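Local coordinates for protein purine phosphoribosyltransferase (Pyrococcus horikoshii, PDB 1VDM) that probably transfers the phosphoribosyl group of phosphoribosyl pyrophosphate to a purine base, at residues 9-14 with 117-122; 13-18 with 41-46. All coordinates share one frame; numbering follows the deposited sequence.

Contact 1 of 2, residues 9-14 with 117-122; sequences WQVDRA and ACLAMK
Leu-119 meets Val-11 and Ala-14, one turn apart on the same side of the helix, and splits its two methyls between them. CD2 goes to CB of Ala-14 at 4.1 Å. CD1 goes to CG1 of Val-11 at 4.2 Å. Leu-119 CG lies beside its own backbone N and anti to the carbonyl carbon (chi1 -66°), which carries the fork out to the helix. The contact is purely apolar, small and buried, with 119 Å² lost from both segments together. The backbones stay apart, and the CA atoms of Ala-14 and Leu-119 are 6.5 Å from each other.

Trp-9 and Arg-13 are engaged away from Leu-119. Arg-13 CG packs over one face of the Trp-9 ring, 3.5 Å above its plane. Trp-9 NE1 in turn lies over one face of the Arg-13 guanidinium. Arg-13 NE gives a weak hydrogen bond to Trp-9 O, 3.5 Å long, which meets the guanidinium at its edge. A second subunit takes up this side of the helix: its Pro-143 O accepts from Trp-9 NE1, and its Glu-145 O from Arg-13 NH1.

Leu-119 stands at the corner where the chain leaves strand 113-118, an outermost strand of the five-stranded sheet within this chain, and turns into strand 120-121. Its backbone is hydrogen-bonded to Val-133 and Phe-134. Ala-14 also packs on these two residues, so helix 8-23 lies across the corner and the neighbouring segment that leads into strand 134-135.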
loop_
_atom_site.group_PDB
_atom_site.type_symbol
_atom_site.label_atom_id
_atom_site.label_comp_id
_atom_site.label_asym_id
_atom_site.label_seq_id
_atom_site.Cartn_x
_atom_site.Cartn_y
_atom_site.Cartn_z
ATOM N N TRP G 9 20.769 -12.245 -15.663
ATOM C CA TRP G 9 20.109 -11.836 -16.898
ATOM C C TRP G 9 20.607 -12.739 -18.033
ATOM O O TRP G 9 19.832 -13.084 -18.941
ATOM C CB TRP G 9 20.383 -10.361 -17.226
ATOM C CG TRP G 9 19.590 -9.790 -18.405
ATOM C CD1 TRP G 9 20.012 -8.820 -19.267
ATOM C CD2 TRP G 9 18.256 -10.147 -18.835
ATOM N NE1 TRP G 9 19.040 -8.555 -20.206
ATOM C CE2 TRP G 9 17.955 -9.354 -19.966
ATOM C CE3 TRP G 9 17.293 -11.060 -18.375
ATOM C CZ2 TRP G 9 16.734 -9.445 -20.650
ATOM C CZ3 TRP G 9 16.087 -11.154 -19.052
ATOM C CH2 TRP G 9 15.817 -10.347 -20.183
ATOM N N GLN G 10 21.886 -13.129 -17.975
ATOM C CA GLN G 10 22.436 -14.023 -18.980
ATOM C C GLN G 10 21.741 -15.367 -18.863
ATOM O O GLN G 10 21.440 -16.003 -19.871
ATOM C CB GLN G 10 23.951 -14.216 -18.803
ATOM C CG GLN G 10 24.801 -13.074 -19.352
ATOM C CD GLN G 10 26.287 -13.295 -19.140
ATOM O OE1 GLN G 10 26.743 -13.453 -18.004
ATOM N NE2 GLN G 10 27.054 -13.305 -20.235
ATOM N N VAL G 11 21.472 -15.805 -17.640
ATOM C CA VAL G 11 20.803 -17.086 -17.462
ATOM C C VAL G 11 19.323 -17.018 -17.869
ATOM O O VAL G 11 18.785 -17.974 -18.436
ATOM C CB VAL G 11 20.937 -17.596 -15.999
ATOM C CG1 VAL G 11 20.089 -18.841 -15.792
ATOM C CG2 VAL G 11 22.395 -17.923 -15.708
ATOM N N ASP G 12 18.664 -15.894 -17.594
ATOM C CA ASP G 12 17.259 -15.747 -17.967
ATOM C C ASP G 12 17.113 -15.738 -19.493
ATOM O O ASP G 12 16.298 -16.474 -20.049
ATOM C CB ASP G 12 16.653 -14.468 -17.370
ATOM C CG ASP G 12 15.881 -14.728 -16.079
ATOM O OD1 ASP G 12 15.322 -15.834 -15.917
ATOM O OD2 ASP G 12 15.817 -13.814 -15.233
ATOM N N ARG G 13 17.903 -14.915 -20.168
ATOM C CA ARG G 13 17.844 -14.861 -21.622
ATOM C C ARG G 13 18.172 -16.214 -22.265
ATOM O O ARG G 13 17.578 -16.595 -23.282
ATOM C CB ARG G 13 18.795 -13.800 -22.156
ATOM C CG ARG G 13 18.303 -12.400 -21.956
ATOM C CD ARG G 13 19.262 -11.428 -22.589
ATOM N NE ARG G 13 20.412 -11.141 -21.741
ATOM C CZ ARG G 13 21.401 -10.329 -22.089
ATOM N NH1 ARG G 13 21.393 -9.734 -23.275
ATOM N NH2 ARG G 13 22.374 -10.073 -21.234
ATOM N N ALA G 14 19.114 -16.935 -21.666
ATOM C CA ALA G 14 19.509 -18.238 -22.178
ATOM C C ALA G 14 18.363 -19.218 -22.017
ATOM O O ALA G 14 18.101 -20.031 -22.903
ATOM C CB ALA G 14 20.736 -18.749 -21.432
ATOM N N ALA G 117 18.933 -30.480 -22.702
ATOM C CA ALA G 117 19.109 -29.036 -22.734
ATOM C C ALA G 117 20.024 -28.566 -21.612
ATOM O O ALA G 117 19.889 -28.992 -20.462
ATOM C CB ALA G 117 17.755 -28.347 -22.629
ATOM N N CYS G 118 20.951 -27.680 -21.960
ATOM C CA CYS G 118 21.912 -27.136 -21.007
ATOM C C CYS G 118 22.152 -25.669 -21.283
ATOM O O CYS G 118 21.949 -25.195 -22.399
ATOM C CB CYS G 118 23.259 -27.862 -21.115
ATOM S SG CYS G 118 23.273 -29.557 -20.534
ATOM N N LEU G 119 22.595 -24.948 -20.265
ATOM C CA LEU G 119 22.896 -23.544 -20.445
ATOM C C LEU G 119 24.180 -23.437 -21.264
ATOM O O LEU G 119 24.283 -22.608 -22.172
ATOM C CB LEU G 119 23.098 -22.871 -19.093
ATOM C CG LEU G 119 21.870 -22.802 -18.191
ATOM C CD1 LEU G 119 22.271 -22.286 -16.805
ATOM C CD2 LEU G 119 20.832 -21.886 -18.848
ATOM N N ALA G 120 25.153 -24.290 -20.939
ATOM C CA ALA G 120 26.442 -24.288 -21.620
ATOM C C ALA G 120 27.055 -25.674 -21.726
ATOM O O ALA G 120 26.616 -26.621 -21.073
ATOM C CB ALA G 120 27.409 -23.361 -20.896
ATOM N N MET G 121 28.076 -25.784 -22.566
ATOM C CA MET G 121 28.782 -27.045 -22.749
ATOM C C MET G 121 30.251 -26.764 -22.993
ATOM O O MET G 121 30.626 -25.679 -23.443
ATOM C CB MET G 121 28.230 -27.832 -23.942
ATOM C CG MET G 121 28.668 -27.302 -25.301
ATOM S SD MET G 121 29.473 -28.551 -26.358
ATOM C CE MET G 121 30.700 -27.534 -27.172
ATOM N N LYS G 122 31.082 -27.751 -22.684
ATOM C CA LYS G 122 32.515 -27.630 -22.895
ATOM C C LYS G 122 32.896 -28.584 -24.030
ATOM O O LYS G 122 32.432 -29.726 -24.077
ATOM C CB LYS G 122 33.247 -27.932 -21.589
ATOM C CG LYS G 122 33.061 -26.803 -20.578
ATOM C CD LYS G 122 33.497 -27.181 -19.185
ATOM C CE LYS G 122 33.535 -25.959 -18.286
ATOM N NZ LYS G 122 34.060 -26.285 -16.935
#

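Contact 2 of 2, residues 13-18 with 41-46; sequences RAIFAL and AVRLSH
Ile-15 packs against the aliphatic root of Arg-43 and the end of Leu-44. Its CD1 lies 3.8 Å from Arg-43 CB, and its CG2 reaches Leu-44 CD2 at 3.9 Å. The two branches part because CG1 lies beside the backbone N (chi1 -70°) while CG2 is anti to it. Phe-16 meets the other end of Arg-43. Phe-16 CZ comes to the edge of the guanidinium, 3.5 Å from Arg-43 NH2; the approach to the ring is oblique. Ring and guanidinium planes are 80° apart, nearly perpendicular. Bends at chi2 and chi3 turn the arginine chain to bring its head there.

The axes of segments 13-18 and 41-46, on helices 8-23 and 38-47, come within 10.2 Å and cross at -47°. Helix 38-47 follows strand 29-33 of the central sheet in this type I phosphoribosyltransferase fold. Ala-41 and Leu-44 put helix 38-47 on Val-89 of that sheet, and helix 8-23 packs on helix 38-47 in turn.

Asp-12 holds the head of Arg-43 through a salt bridge to NH1. Beyond the chain, the Phe-16 ring stacks on Phe-16 of a third subunit. Trp-144 of a fourth subunit packs on Arg-43.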
loop_
_atom_site.group_PDB
_atom_site.type_symbol
_atom_site.label_atom_id
_atom_site.label_comp_id
_atom_site.label_asym_id
_atom_site.label_seq_id
_atom_site.Cartn_x
_atom_site.Cartn_y
_atom_site.Cartn_z
ATOM N N ARG G 13 17.903 -14.915 -20.168
ATOM C CA ARG G 13 17.844 -14.861 -21.622
ATOM C C ARG G 13 18.172 -16.214 -22.265
ATOM O O ARG G 13 17.578 -16.595 -23.282
ATOM C CB ARG G 13 18.795 -13.800 -22.156
ATOM C CG ARG G 13 18.303 -12.400 -21.956
ATOM C CD ARG G 13 19.262 -11.428 -22.589
ATOM N NE ARG G 13 20.412 -11.141 -21.741
ATOM C CZ ARG G 13 21.401 -10.329 -22.089
ATOM N NH1 ARG G 13 21.393 -9.734 -23.275
ATOM N NH2 ARG G 13 22.374 -10.073 -21.234
ATOM N N ALA G 14 19.114 -16.935 -21.666
ATOM C CA ALA G 14 19.509 -18.238 -22.178
ATOM C C ALA G 14 18.363 -19.218 -22.017
ATOM O O ALA G 14 18.101 -20.031 -22.903
ATOM C CB ALA G 14 20.736 -18.749 -21.432
ATOM N N ILE G 15 17.690 -19.150 -20.872
ATOM C CA ILE G 15 16.569 -20.040 -20.605
ATOM C C ILE G 15 15.400 -19.737 -21.535
ATOM O O ILE G 15 14.722 -20.651 -21.990
ATOM C CB ILE G 15 16.091 -19.913 -19.147
ATOM C CG1 ILE G 15 17.132 -20.512 -18.208
ATOM C CG2 ILE G 15 14.751 -20.624 -18.965
ATOM C CD1 ILE G 15 16.748 -20.398 -16.753
ATOM N N PHE G 16 15.169 -18.457 -21.818
ATOM C CA PHE G 16 14.077 -18.069 -22.707
ATOM C C PHE G 16 14.327 -18.575 -24.120
ATOM O O PHE G 16 13.395 -19.022 -24.802
ATOM C CB PHE G 16 13.872 -16.540 -22.712
ATOM C CG PHE G 16 12.945 -16.048 -21.619
ATOM C CD1 PHE G 16 11.616 -16.480 -21.565
ATOM C CD2 PHE G 16 13.407 -15.183 -20.620
ATOM C CE1 PHE G 16 10.756 -16.061 -20.523
ATOM C CE2 PHE G 16 12.557 -14.760 -19.578
ATOM C CZ PHE G 16 11.229 -15.204 -19.534
ATOM N N ALA G 17 15.585 -18.515 -24.549
ATOM C CA ALA G 17 15.974 -18.981 -25.878
ATOM C C ALA G 17 15.753 -20.489 -25.988
ATOM O O ALA G 17 15.227 -20.986 -26.981
ATOM C CB ALA G 17 17.436 -18.639 -26.142
ATOM N N LEU G 18 16.156 -21.216 -24.959
ATOM C CA LEU G 18 15.991 -22.656 -24.949
ATOM C C LEU G 18 14.511 -22.996 -25.015
ATOM O O LEU G 18 14.107 -23.889 -25.754
ATOM C CB LEU G 18 16.619 -23.249 -23.679
ATOM C CG LEU G 18 18.139 -23.083 -23.593
ATOM C CD1 LEU G 18 18.633 -23.347 -22.171
ATOM C CD2 LEU G 18 18.804 -24.034 -24.583
ATOM N N ALA G 41 15.817 -25.835 -14.855
ATOM C CA ALA G 41 14.733 -26.810 -14.813
ATOM C C ALA G 41 13.423 -26.214 -14.304
ATOM O O ALA G 41 12.396 -26.308 -14.972
ATOM C CB ALA G 41 15.131 -27.994 -13.949
ATOM N N VAL G 42 13.463 -25.614 -13.117
ATOM C CA VAL G 42 12.279 -25.000 -12.528
ATOM C C VAL G 42 11.710 -23.947 -13.475
ATOM O O VAL G 42 10.518 -23.951 -13.760
ATOM C CB VAL G 42 12.601 -24.347 -11.147
ATOM C CG1 VAL G 42 11.502 -23.383 -10.740
ATOM C CG2 VAL G 42 12.730 -25.430 -10.095
ATOM N N ARG G 43 12.567 -23.056 -13.961
ATOM C CA ARG G 43 12.138 -22.016 -14.879
ATOM C C ARG G 43 11.489 -22.601 -16.138
ATOM O O ARG G 43 10.433 -22.128 -16.569
ATOM C CB ARG G 43 13.318 -21.119 -15.252
ATOM C CG ARG G 43 13.652 -20.072 -14.198
ATOM C CD ARG G 43 13.577 -18.674 -14.800
ATOM N NE ARG G 43 12.295 -18.487 -15.478
ATOM C CZ ARG G 43 12.052 -17.547 -16.380
ATOM N NH1 ARG G 43 13.005 -16.693 -16.719
ATOM N NH2 ARG G 43 10.861 -17.475 -16.958
ATOM N N LEU G 44 12.100 -23.633 -16.718
ATOM C CA LEU G 44 11.538 -24.258 -17.914
ATOM C C LEU G 44 10.209 -24.958 -17.605
ATOM O O LEU G 44 9.323 -25.039 -18.460
ATOM C CB LEU G 44 12.530 -25.259 -18.522
ATOM C CG LEU G 44 13.736 -24.682 -19.273
ATOM C CD1 LEU G 44 14.686 -25.817 -19.658
ATOM C CD2 LEU G 44 13.278 -23.925 -20.513
ATOM N N SER G 45 10.072 -25.469 -16.385
ATOM C CA SER G 45 8.832 -26.132 -15.990
ATOM C C SER G 45 7.676 -25.128 -16.057
ATOM O O SER G 45 6.580 -25.464 -16.499
ATOM C CB SER G 45 8.943 -26.680 -14.570
ATOM O OG SER G 45 7.739 -27.322 -14.197
ATOM N N HIS G 46 7.940 -23.901 -15.615
ATOM C CA HIS G 46 6.955 -22.826 -15.623
ATOM C C HIS G 46 6.707 -22.308 -17.043
ATOM O O HIS G 46 5.570 -22.285 -17.506
ATOM C CB HIS G 46 7.434 -21.664 -14.736
ATOM C CG HIS G 46 7.336 -21.937 -13.266
ATOM N ND1 HIS G 46 6.145 -21.873 -12.575
ATOM C CD2 HIS G 46 8.280 -22.273 -12.354
ATOM C CE1 HIS G 46 6.360 -22.155 -11.301
ATOM N NE2 HIS G 46 7.647 -22.401 -11.141
#

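Contacts 1 and 2 use overlapping segments of helix 8-23, share Arg-13 and Ala-14, and have centres about 9 Å apart. Leu-119 of contact 1 also joins the core around contact 2: its CD2 lies 4.0 Å from Ile-15 CG1 and 4.2 Å from Leu-18 CD1. A charged tie runs on another side of the helix, where Asp-12 OD1 is 2.6 Å from Arg-43 NH1. The helix thus bridges the corner at Leu-119 and helix 38-47. Both contacts touch the second subunit, which covers part of the same helix, and both lie on the same side of the chain's centre.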